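Local coordinates for NIF3-related protein (Bacillus cereus, PDB 2GX8) that is of unknown function but belongs to the Nif3 family, binds zinc at a site for two metal ions and carries a probable regulatory domain, at residues Ile28-Ile34 with Leu60-Arg65; Ala81-Asn87 with Asn119-Ile123. All blocks are in the same frame, centred on the assembly; numbering follows the deposited sequence.

How the interactions relate
Interaction 1 closes before interaction 2 opens along the chain, and their centres lie about 12 Å apart on the same side of the chain's centre. Interaction 1 joins the start of helix 31-38 to the loop that leads into strand 66-70. Interaction 2 joins the end of helix 75-84 and the entry to strand 88-91 to the start of strand 122-125. These three strands run parallel in one mixed sheet. The two contacts touch where Lys62 NZ lies 3.0 Å from Asn87 O and Asn87 ND2 3.1 Å from Pro63 O, both probable hydrogen bonds. Both thus sit at strand starts, and the far ends of 88-91 and 122-125 lead to dimetal-site ligands His92, His93 and Asp131.

Interaction 1 of 2, residues Ile28-Ile34 with Leu60-Arg65; sequences IPNGHEI and LNKPVR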
# COMPACT_ATOMS: atom_id res chain seq x y z
N ILE C 28 24.63 41.01 18.67
CA ILE C 28 23.28 40.71 18.19
C ILE C 28 23.45 39.48 17.29
O ILE C 28 24.16 39.54 16.28
CB ILE C 28 22.63 41.86 17.40
CG1 ILE C 28 22.57 43.14 18.24
CG2 ILE C 28 21.23 41.47 16.95
CD1 ILE C 28 21.93 44.32 17.52
N PRO C 29 22.83 38.36 17.68
CA PRO C 29 22.97 37.11 16.96
C PRO C 29 22.03 37.01 15.78
O PRO C 29 21.12 37.82 15.65
CB PRO C 29 22.52 36.09 17.99
CG PRO C 29 21.45 36.80 18.72
CD PRO C 29 21.93 38.22 18.84
N ASN C 30 22.27 36.02 14.94
CA ASN C 30 21.36 35.77 13.85
C ASN C 30 20.42 34.64 14.27
O ASN C 30 20.59 34.06 15.34
CB ASN C 30 22.10 35.52 12.52
CG ASN C 30 22.84 34.20 12.49
OD1 ASN C 30 22.54 33.28 13.23
ND2 ASN C 30 23.78 34.09 11.57
N GLY C 31 19.41 34.34 13.46
CA GLY C 31 18.46 33.28 13.80
C GLY C 31 19.11 31.92 14.03
O GLY C 31 18.72 31.21 14.96
N HIS C 32 20.10 31.59 13.20
CA HIS C 32 20.78 30.29 13.24
C HIS C 32 21.42 29.97 14.57
O HIS C 32 21.38 28.83 15.02
CB HIS C 32 21.86 30.18 12.18
CG HIS C 32 21.34 30.13 10.78
ND1 HIS C 32 20.43 29.19 10.36
CD2 HIS C 32 21.67 30.86 9.69
CE1 HIS C 32 20.18 29.38 9.07
NE2 HIS C 32 20.93 30.37 8.64
N GLU C 33 22.03 30.99 15.17
CA GLU C 33 22.70 30.89 16.44
C GLU C 33 21.69 30.60 17.52
O GLU C 33 21.87 29.67 18.30
CB GLU C 33 23.41 32.19 16.73
CG GLU C 33 24.43 32.53 15.66
CD GLU C 33 25.26 33.76 16.00
OE1 GLU C 33 25.43 34.06 17.23
OE2 GLU C 33 25.75 34.41 15.03
N ILE C 34 20.64 31.40 17.57
CA ILE C 34 19.56 31.20 18.55
C ILE C 34 18.99 29.80 18.44
O ILE C 34 18.93 29.07 19.41
CB ILE C 34 18.47 32.26 18.35
CG1 ILE C 34 19.11 33.63 18.61
CG2 ILE C 34 17.27 32.00 19.27
CD1 ILE C 34 18.23 34.79 18.34
N LEU C 60 16.76 32.34 8.69
CA LEU C 60 17.35 32.64 10.00
C LEU C 60 18.66 33.42 9.90
O LEU C 60 19.22 33.83 10.92
CB LEU C 60 17.59 31.35 10.79
CG LEU C 60 16.36 30.51 11.09
CD1 LEU C 60 16.79 29.11 11.43
CD2 LEU C 60 15.49 31.14 12.19
N ASN C 61 19.16 33.63 8.68
CA ASN C 61 20.42 34.35 8.50
C ASN C 61 20.27 35.87 8.50
O ASN C 61 20.63 36.56 7.50
CB ASN C 61 21.14 33.87 7.23
CG ASN C 61 20.22 33.84 6.00
OD1 ASN C 61 19.06 34.24 6.05
ND2 ASN C 61 20.76 33.37 4.88
N LYS C 62 19.75 36.39 9.68
CA LYS C 62 19.44 37.81 9.78
C LYS C 62 19.51 38.19 11.27
O LYS C 62 19.30 37.34 12.10
CB LYS C 62 18.02 38.03 9.21
CG LYS C 62 16.88 37.29 9.99
CD LYS C 62 15.57 37.17 9.20
CE LYS C 62 14.33 36.90 10.12
NZ LYS C 62 14.54 35.89 11.20
N PRO C 63 19.87 39.45 11.61
CA PRO C 63 19.93 39.87 13.03
C PRO C 63 18.61 39.72 13.78
O PRO C 63 17.58 40.19 13.30
CB PRO C 63 20.32 41.35 12.94
CG PRO C 63 21.05 41.45 11.65
CD PRO C 63 20.31 40.53 10.71
N VAL C 64 18.64 39.07 14.95
CA VAL C 64 17.43 38.82 15.76
C VAL C 64 17.54 39.46 17.16
O VAL C 64 18.26 38.95 18.01
CB VAL C 64 17.16 37.29 15.90
CG1 VAL C 64 15.89 37.02 16.72
CG2 VAL C 64 17.07 36.62 14.54
N ARG C 65 16.83 40.57 17.38
CA ARG C 65 16.87 41.28 18.66
C ARG C 65 15.85 40.76 19.66
O ARG C 65 16.00 40.95 20.85
CB ARG C 65 16.59 42.77 18.48
CG ARG C 65 17.45 43.54 17.48
CD ARG C 65 16.85 44.94 17.29
NE ARG C 65 17.40 45.72 16.17
CZ ARG C 65 18.50 46.47 16.24
NH1 ARG C 65 19.20 46.53 17.37
NH2 ARG C 65 18.91 47.17 15.18
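Leu60 O is gripped by several backbone N-H groups, each at a poor angle: Gly31 N, at 2.6 Å, is short and strongly bent, to be read with caution, and His32 N lies at 3.3 Å, both weak hydrogen bonds. Lys62 N, from its own loop, adds another weak bond across the inverse gamma turn centred on Asn61. The straight bond of the contact lies further along, where Val64 N reaches Pro29 O at 2.9 Å with 166° at the hydrogen. Gly31 N also makes a weak 3.3 Å bond to Lys62 O, and these last two bonds close a single beta bridge between Asn30 and Pro63; Asn30 CA sends a C-H toward Lys62 O at 3.1 Å. The bridge sits right before helix 31-38, with Asn30 as N-cap: OD1 accepts from Glu33 N almost in line with the side-chain C=O. With chi1 at 70° the amide folds back, CG between the backbone N and the carbonyl carbon, which sets OD1 facing that N-H. Leu60 CB covers one face of the His32 ring, 3.8 Å from its centroid, while Asn61 runs alongside that ring with its amide plane turned 72° from it. On the buried side Val64 splits its branches: CG2 rests 3.4 Å from Gly31 N, and CG1 meets the tip of Ile34, CD1, at 3.6 Å. Pro29 and Ile34 also pack on Val382.

Interaction 2 of 2, residues Ala81-Asn87 with Asn119-Ile123; sequences AIQLGAN and NDIAI
The flat amide of Asn119 has Ile82 CD1 over one face, 3.6 Å from Asn119 ND2, with the two side chains crossing at about a right angle; the same ND2 hydrogen-bonds to Lys115 O in the helix behind it. This is the end of a beta-alpha-beta crossover: helix 108-118 carries the chain from strand 88-91 to the parallel strand 122-125, and Asp120, with positive phi, is the C-prime residue of the Schellman motif that finishes the helix. Ile121 fills the angle between helix 75-84 and the sheet. Its CG1 lies beside the backbone N (chi1 -65°), and the extended branch carries CD1 to Ile82 CG1 at 3.8 Å and Ala81 CB at 4.2 Å, while the side chain also packs on Ile89. Ala122 N, at the start of strand 122-125, donates to Asn87 O, just before strand 88-91, 3.0 Å long and straight at 172°, although the donor stands 54° out of the carbonyl plane. Asp120 OD1 forms a salt bridge with Lys118 of the second subunit. Asn87 ND2 hydrogen-bonds to Pro63 O, and one water accepts from the same ND2 at 3.0 Å and donates to Asp120 O at 2.8 Å.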
# COMPACT_ATOMS: atom_id res chain seq x y z
N ALA C 81 4.03 39.56 17.83
CA ALA C 81 5.42 39.50 17.44
C ALA C 81 5.82 40.80 16.74
O ALA C 81 6.97 41.25 16.85
CB ALA C 81 5.65 38.31 16.54
N ILE C 82 4.87 41.42 16.04
CA ILE C 82 5.10 42.69 15.36
C ILE C 82 5.14 43.85 16.36
O ILE C 82 5.93 44.82 16.18
CB ILE C 82 4.04 42.89 14.24
CG1 ILE C 82 4.12 41.73 13.26
CG2 ILE C 82 4.25 44.17 13.47
CD1 ILE C 82 3.06 41.74 12.23
N GLN C 83 4.35 43.78 17.43
CA GLN C 83 4.36 44.87 18.43
C GLN C 83 5.59 44.81 19.33
O GLN C 83 5.90 45.78 20.05
CB GLN C 83 3.08 44.88 19.27
CG GLN C 83 1.81 45.27 18.51
CD GLN C 83 1.78 46.75 18.03
OE1 GLN C 83 1.19 47.06 16.99
NE2 GLN C 83 2.40 47.65 18.80
N LEU C 84 6.30 43.68 19.29
CA LEU C 84 7.48 43.45 20.11
C LEU C 84 8.80 43.62 19.35
O LEU C 84 9.83 43.91 19.96
CB LEU C 84 7.44 42.03 20.69
CG LEU C 84 6.41 41.72 21.77
CD1 LEU C 84 6.36 40.23 21.97
CD2 LEU C 84 6.75 42.45 23.08
N GLY C 85 8.75 43.47 18.02
CA GLY C 85 9.95 43.55 17.17
C GLY C 85 10.59 42.17 17.06
O GLY C 85 11.80 42.03 16.87
N ALA C 86 9.77 41.13 17.18
CA ALA C 86 10.26 39.76 17.11
C ALA C 86 10.22 39.27 15.68
O ALA C 86 9.16 39.24 15.04
CB ALA C 86 9.43 38.85 18.01
N ASN C 87 11.36 38.86 15.16
CA ASN C 87 11.33 38.36 13.79
C ASN C 87 11.54 36.85 13.72
O ASN C 87 11.93 36.33 12.67
CB ASN C 87 12.31 39.13 12.89
CG ASN C 87 13.73 39.08 13.38
OD1 ASN C 87 13.99 38.69 14.51
ND2 ASN C 87 14.67 39.48 12.53
N ASN C 119 5.99 40.46 6.74
CA ASN C 119 6.68 41.10 7.85
C ASN C 119 8.00 40.47 8.20
O ASN C 119 8.51 40.71 9.29
CB ASN C 119 5.75 41.14 9.06
CG ASN C 119 4.62 42.13 8.87
OD1 ASN C 119 4.84 43.36 8.94
ND2 ASN C 119 3.41 41.62 8.65
N ASP C 120 8.56 39.68 7.28
CA ASP C 120 9.86 39.01 7.48
C ASP C 120 9.94 38.27 8.83
O ASP C 120 10.95 38.38 9.54
CB ASP C 120 11.03 40.01 7.36
CG ASP C 120 11.14 40.63 5.98
OD1 ASP C 120 10.50 40.10 5.07
OD2 ASP C 120 11.91 41.63 5.79
N ILE C 121 8.87 37.55 9.19
CA ILE C 121 8.85 36.81 10.45
C ILE C 121 9.12 35.33 10.22
O ILE C 121 8.40 34.71 9.46
CB ILE C 121 7.53 36.95 11.19
CG1 ILE C 121 7.33 38.41 11.61
CG2 ILE C 121 7.50 36.02 12.44
CD1 ILE C 121 6.02 38.61 12.34
N ALA C 122 10.15 34.80 10.88
CA ALA C 122 10.52 33.42 10.75
C ALA C 122 9.67 32.60 11.71
O ALA C 122 9.40 33.03 12.82
CB ALA C 122 11.99 33.24 11.04
N ILE C 123 9.23 31.43 11.25
CA ILE C 123 8.40 30.55 12.05
C ILE C 123 9.15 29.22 12.17
O ILE C 123 9.46 28.57 11.18
CB ILE C 123 7.02 30.34 11.40
CG1 ILE C 123 6.27 31.66 11.24
CG2 ILE C 123 6.16 29.32 12.21
CD1 ILE C 123 6.00 32.36 12.55
O HOH W 1 13.34 39.76 9.85